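Local coordinates for protein carboxypeptidase A (Helicoverpa armigera, PDB 1JQG) that probably removes C-terminal residues from peptides as a zinc-dependent metallocarboxypeptidase of the M14 family, at residues 309-321 against 348-362. Sequence-based numbering, arbitrary orientation.
Sequences GSMILYGYGNGVL and KDYIVGNIFHVLYAA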
loop_
_atom_site.group_PDB
_atom_site.type_symbol
_atom_site.label_atom_id
_atom_site.label_comp_id
_atom_site.label_asym_id
_atom_site.label_seq_id
_atom_site.Cartn_x
_atom_site.Cartn_y
_atom_site.Cartn_z
ATOM N N GLY A 309 -8.765 -3.793 -0.464
ATOM C CA GLY A 309 -9.351 -4.825 0.342
ATOM C C GLY A 309 -10.277 -4.479 1.509
ATOM O O GLY A 309 -11.065 -5.290 2.029
ATOM N N SER A 310 -10.088 -3.302 2.104
ATOM C CA SER A 310 -10.856 -2.853 3.252
ATOM C C SER A 310 -10.579 -3.774 4.444
ATOM O O SER A 310 -11.457 -4.345 5.120
ATOM C CB SER A 310 -12.354 -2.754 2.992
ATOM O OG SER A 310 -12.626 -1.854 1.931
ATOM N N MET A 311 -9.313 -3.897 4.787
ATOM C CA MET A 311 -8.869 -4.730 5.875
ATOM C C MET A 311 -7.638 -4.192 6.567
ATOM O O MET A 311 -6.883 -3.408 6.002
ATOM C CB MET A 311 -8.537 -6.175 5.449
ATOM C CG MET A 311 -7.978 -6.332 4.059
ATOM S SD MET A 311 -7.948 -7.966 3.325
ATOM C CE MET A 311 -9.464 -8.138 2.456
ATOM N N ILE A 312 -7.511 -4.497 7.851
ATOM C CA ILE A 312 -6.321 -4.176 8.634
ATOM C C ILE A 312 -5.671 -5.473 9.080
ATOM O O ILE A 312 -6.373 -6.178 9.798
ATOM C CB ILE A 312 -6.720 -3.342 9.873
ATOM C CG1 ILE A 312 -7.291 -1.974 9.444
ATOM C CG2 ILE A 312 -5.633 -3.058 10.882
ATOM C CD1 ILE A 312 -8.018 -1.256 10.546
ATOM N N LEU A 313 -4.482 -5.800 8.540
ATOM C CA LEU A 313 -3.838 -7.092 8.838
ATOM C C LEU A 313 -2.578 -6.900 9.692
ATOM O O LEU A 313 -2.019 -5.800 9.782
ATOM C CB LEU A 313 -3.381 -7.814 7.555
ATOM C CG LEU A 313 -4.475 -8.048 6.504
ATOM C CD1 LEU A 313 -5.795 -8.555 7.090
ATOM C CD2 LEU A 313 -4.829 -6.787 5.720
ATOM N N TYR A 314 -2.174 -7.991 10.282
ATOM C CA TYR A 314 -0.992 -8.060 11.144
ATOM C C TYR A 314 -0.561 -9.503 11.256
ATOM O O TYR A 314 -1.083 -10.386 10.570
ATOM C CB TYR A 314 -1.350 -7.551 12.561
ATOM C CG TYR A 314 -2.449 -8.410 13.242
ATOM C CD1 TYR A 314 -2.116 -9.620 13.871
ATOM C CD2 TYR A 314 -3.793 -7.990 13.238
ATOM C CE1 TYR A 314 -3.113 -10.406 14.474
ATOM C CE2 TYR A 314 -4.787 -8.779 13.839
ATOM C CZ TYR A 314 -4.447 -9.988 14.453
ATOM O OH TYR A 314 -5.409 -10.764 15.024
ATOM N N GLY A 315 0.384 -9.722 12.116
ATOM C CA GLY A 315 0.844 -11.075 12.415
ATOM C C GLY A 315 2.258 -11.241 12.095
ATOM O O GLY A 315 3.095 -10.688 12.797
ATOM N N TYR A 316 2.339 -11.993 11.086
ATOM C CA TYR A 316 3.517 -12.401 10.383
ATOM C C TYR A 316 2.918 -13.221 9.215
ATOM O O TYR A 316 2.168 -14.156 9.390
ATOM C CB TYR A 316 4.461 -13.183 11.316
ATOM C CG TYR A 316 5.296 -12.272 12.265
ATOM C CD1 TYR A 316 5.858 -11.044 11.812
ATOM C CD2 TYR A 316 5.500 -12.664 13.589
ATOM C CE1 TYR A 316 6.612 -10.240 12.701
ATOM C CE2 TYR A 316 6.250 -11.863 14.465
ATOM C CZ TYR A 316 6.804 -10.659 14.027
ATOM O OH TYR A 316 7.529 -9.898 14.898
ATOM N N GLY A 317 3.225 -12.862 8.002
ATOM C CA GLY A 317 2.649 -13.543 6.782
ATOM C C GLY A 317 2.642 -15.091 6.882
ATOM O O GLY A 317 2.010 -15.788 6.040
ATOM N N ASN A 318 3.416 -15.803 7.641
ATOM C CA ASN A 318 3.634 -17.239 7.652
ATOM C C ASN A 318 2.582 -17.984 8.461
ATOM O O ASN A 318 2.478 -19.209 8.437
ATOM C CB ASN A 318 5.016 -17.605 8.215
ATOM C CG ASN A 318 5.204 -17.155 9.631
ATOM O OD1 ASN A 318 4.394 -16.364 10.124
ATOM N ND2 ASN A 318 6.257 -17.656 10.245
ATOM N N GLY A 319 1.766 -17.293 9.195
ATOM C CA GLY A 319 0.695 -17.854 9.993
ATOM C C GLY A 319 0.962 -17.812 11.489
ATOM O O GLY A 319 -0.038 -17.870 12.192
ATOM N N VAL A 320 2.207 -17.771 11.924
ATOM C CA VAL A 320 2.565 -17.768 13.318
ATOM C C VAL A 320 2.205 -16.407 13.916
ATOM O O VAL A 320 2.496 -15.362 13.317
ATOM C CB VAL A 320 4.073 -18.008 13.535
ATOM C CG1 VAL A 320 4.336 -17.934 15.036
ATOM C CG2 VAL A 320 4.537 -19.332 12.992
ATOM N N LEU A 321 1.572 -16.420 15.069
ATOM C CA LEU A 321 1.109 -15.231 15.753
ATOM C C LEU A 321 2.130 -14.740 16.762
ATOM O O LEU A 321 2.823 -15.521 17.407
ATOM C CB LEU A 321 -0.234 -15.492 16.448
ATOM C CG LEU A 321 -1.426 -15.843 15.539
ATOM C CD1 LEU A 321 -2.637 -16.075 16.427
ATOM C CD2 LEU A 321 -1.669 -14.739 14.521
ATOM N N LYS A 348 -18.024 -1.288 2.096
ATOM C CA LYS A 348 -18.191 -2.307 3.123
ATOM C C LYS A 348 -17.352 -2.121 4.380
ATOM O O LYS A 348 -16.554 -1.191 4.441
ATOM C CB LYS A 348 -17.896 -3.707 2.564
ATOM C CG LYS A 348 -16.451 -3.904 2.135
ATOM C CD LYS A 348 -16.299 -5.206 1.344
ATOM C CE LYS A 348 -14.863 -5.422 0.920
ATOM N NZ LYS A 348 -14.717 -6.633 0.062
ATOM N N ASP A 349 -17.705 -2.876 5.430
ATOM C CA ASP A 349 -17.013 -2.716 6.726
ATOM C C ASP A 349 -15.610 -3.308 6.713
ATOM O O ASP A 349 -15.311 -4.231 5.960
ATOM C CB ASP A 349 -17.811 -3.371 7.840
ATOM C CG ASP A 349 -19.122 -2.678 8.151
ATOM O OD1 ASP A 349 -20.122 -3.424 8.308
ATOM O OD2 ASP A 349 -19.144 -1.431 8.240
ATOM N N TYR A 350 -14.749 -2.784 7.567
ATOM C CA TYR A 350 -13.365 -3.255 7.632
ATOM C C TYR A 350 -13.223 -4.624 8.270
ATOM O O TYR A 350 -13.836 -4.891 9.290
ATOM C CB TYR A 350 -12.483 -2.229 8.363
ATOM C CG TYR A 350 -11.656 -1.371 7.438
ATOM C CD1 TYR A 350 -12.210 -0.365 6.669
ATOM C CD2 TYR A 350 -10.289 -1.601 7.356
ATOM C CE1 TYR A 350 -11.423 0.424 5.824
ATOM C CE2 TYR A 350 -9.494 -0.823 6.510
ATOM C CZ TYR A 350 -10.065 0.181 5.763
ATOM O OH TYR A 350 -9.276 0.928 4.945
ATOM N N ILE A 351 -12.388 -5.465 7.701
ATOM C CA ILE A 351 -11.997 -6.754 8.257
ATOM C C ILE A 351 -10.693 -6.619 9.058
ATOM O O ILE A 351 -9.768 -5.900 8.650
ATOM C CB ILE A 351 -11.764 -7.732 7.079
ATOM C CG1 ILE A 351 -13.062 -7.922 6.301
ATOM C CG2 ILE A 351 -11.119 -9.039 7.524
ATOM C CD1 ILE A 351 -12.936 -8.792 5.058
ATOM N N VAL A 352 -10.586 -7.355 10.157
ATOM C CA VAL A 352 -9.414 -7.378 10.984
ATOM C C VAL A 352 -8.891 -8.808 11.128
ATOM O O VAL A 352 -9.634 -9.740 11.363
ATOM C CB VAL A 352 -9.674 -6.759 12.385
ATOM C CG1 VAL A 352 -8.323 -6.637 13.116
ATOM C CG2 VAL A 352 -10.264 -5.351 12.293
ATOM N N GLY A 353 -7.597 -9.017 11.070
ATOM C CA GLY A 353 -7.026 -10.306 11.291
ATOM C C GLY A 353 -5.575 -10.503 10.855
ATOM O O GLY A 353 -4.920 -9.602 10.356
ATOM N N ASN A 354 -5.083 -11.723 11.057
ATOM C CA ASN A 354 -3.771 -12.157 10.623
ATOM C C ASN A 354 -3.688 -12.217 9.086
ATOM O O ASN A 354 -4.660 -12.634 8.467
ATOM C CB ASN A 354 -3.475 -13.512 11.303
ATOM C CG ASN A 354 -2.142 -14.092 10.893
ATOM O OD1 ASN A 354 -1.148 -13.639 11.414
ATOM N ND2 ASN A 354 -2.117 -15.039 9.974
ATOM N N ILE A 355 -2.533 -11.899 8.532
ATOM C CA ILE A 355 -2.226 -11.852 7.138
ATOM C C ILE A 355 -2.424 -13.196 6.453
ATOM O O ILE A 355 -3.147 -13.243 5.468
ATOM C CB ILE A 355 -0.770 -11.385 6.855
ATOM C CG1 ILE A 355 -0.581 -9.945 7.351
ATOM C CG2 ILE A 355 -0.471 -11.434 5.355
ATOM C CD1 ILE A 355 0.860 -9.443 7.292
ATOM N N PHE A 356 -1.829 -14.249 7.021
ATOM C CA PHE A 356 -1.939 -15.597 6.508
ATOM C C PHE A 356 -3.381 -16.087 6.532
ATOM O O PHE A 356 -3.769 -16.778 5.602
ATOM C CB PHE A 356 -1.064 -16.549 7.332
ATOM C CG PHE A 356 -1.072 -17.982 6.892
ATOM C CD1 PHE A 356 -0.195 -18.457 5.945
ATOM C CD2 PHE A 356 -1.973 -18.878 7.465
ATOM C CE1 PHE A 356 -0.217 -19.787 5.550
ATOM C CE2 PHE A 356 -2.024 -20.209 7.079
ATOM C CZ PHE A 356 -1.147 -20.650 6.108
ATOM N N HIS A 357 -4.113 -15.795 7.595
ATOM C CA HIS A 357 -5.454 -16.253 7.818
ATOM C C HIS A 357 -6.448 -15.603 6.886
ATOM O O HIS A 357 -7.315 -16.309 6.372
ATOM C CB HIS A 357 -5.904 -16.019 9.271
ATOM C CG HIS A 357 -5.179 -16.858 10.282
ATOM N ND1 HIS A 357 -4.603 -18.085 9.955
ATOM C CD2 HIS A 357 -4.950 -16.673 11.603
ATOM C CE1 HIS A 357 -4.038 -18.605 11.026
ATOM N NE2 HIS A 357 -4.233 -17.766 12.036
ATOM N N VAL A 358 -6.346 -14.291 6.709
ATOM C CA VAL A 358 -7.281 -13.552 5.849
ATOM C C VAL A 358 -6.956 -13.694 4.377
ATOM O O VAL A 358 -7.808 -13.984 3.541
ATOM C CB VAL A 358 -7.303 -12.066 6.239
ATOM C CG1 VAL A 358 -8.184 -11.201 5.350
ATOM C CG2 VAL A 358 -7.756 -11.960 7.709
ATOM N N LEU A 359 -5.713 -13.429 3.976
ATOM C CA LEU A 359 -5.327 -13.506 2.569
ATOM C C LEU A 359 -4.626 -14.814 2.261
ATOM O O LEU A 359 -5.292 -15.839 2.049
ATOM C CB LEU A 359 -4.444 -12.315 2.148
ATOM C CG LEU A 359 -5.095 -10.929 2.314
ATOM C CD1 LEU A 359 -4.103 -9.796 2.011
ATOM C CD2 LEU A 359 -6.314 -10.865 1.410
ATOM N N TYR A 360 -3.303 -14.801 2.151
ATOM C CA TYR A 360 -2.531 -15.991 1.797
ATOM C C TYR A 360 -1.096 -15.850 2.318
ATOM O O TYR A 360 -0.633 -14.766 2.715
ATOM C CB TYR A 360 -2.484 -16.197 0.283
ATOM C CG TYR A 360 -2.255 -17.635 -0.148
ATOM C CD1 TYR A 360 -3.304 -18.532 -0.270
ATOM C CD2 TYR A 360 -0.986 -18.122 -0.441
ATOM C CE1 TYR A 360 -3.109 -19.844 -0.653
ATOM C CE2 TYR A 360 -0.772 -19.437 -0.824
ATOM C CZ TYR A 360 -1.842 -20.295 -0.928
ATOM O OH TYR A 360 -1.692 -21.609 -1.310
ATOM N N ALA A 361 -0.359 -16.967 2.313
ATOM C CA ALA A 361 1.016 -16.940 2.822
ATOM C C ALA A 361 1.849 -15.895 2.093
ATOM O O ALA A 361 1.858 -15.819 0.885
ATOM C CB ALA A 361 1.623 -18.337 2.797
ATOM N N ALA A 362 2.579 -15.102 2.849
ATOM C CA ALA A 362 3.427 -14.038 2.317
ATOM C C ALA A 362 4.619 -13.814 3.242
ATOM O O ALA A 362 4.517 -13.928 4.450
ATOM C CB ALA A 362 2.690 -12.713 2.169
HETATM O O HOH W 1 -12.049 -7.661 -0.108
HETATM O O HOH W 2 -14.562 -0.383 2.591
#
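With CG set between its backbone N and carbonyl carbon (chi1 61°), Tyr314 folds its ring back over the neighbouring strand, where one face covers the Gly353 carbonyl, the O lying 3.4 Å above the ring plane, and the ring edge meets Val352 CG1. Gly353 suits this place because at its backbone angles a CB would jam against the preceding carbonyl O and strike Val358 CG2. A serine here instead of Tyr314 would probably strip the Gly353 carbonyl of its covering ring and leave Val352 CG1 without its aromatic neighbour. Strands 311-314 and 351-354 run parallel as the ends of a beta-alpha-beta unit through helix 325-340, with 351-354 an edge strand of the mixed sheet; strand 377-383 flanks 311-314 on its other side. Ile312 N donates to Ile351 O at 2.8 Å, and Ile355 N to Tyr314 O at 2.9 Å. On one sheet face, Met311, which also touches Glu382, the predicted proton donor/acceptor, lays SD against Val358 CG1 at 3.8 Å, while branched Leu313 reaches Val358 CB with CD1. On the other, Ile312 CG1 meets Tyr350 CD2 at 3.7 Å. Beyond the strands, Gly319 CA approaches Phe356 CB to 3.4 Å, where a CB would crowd Phe356 CD2.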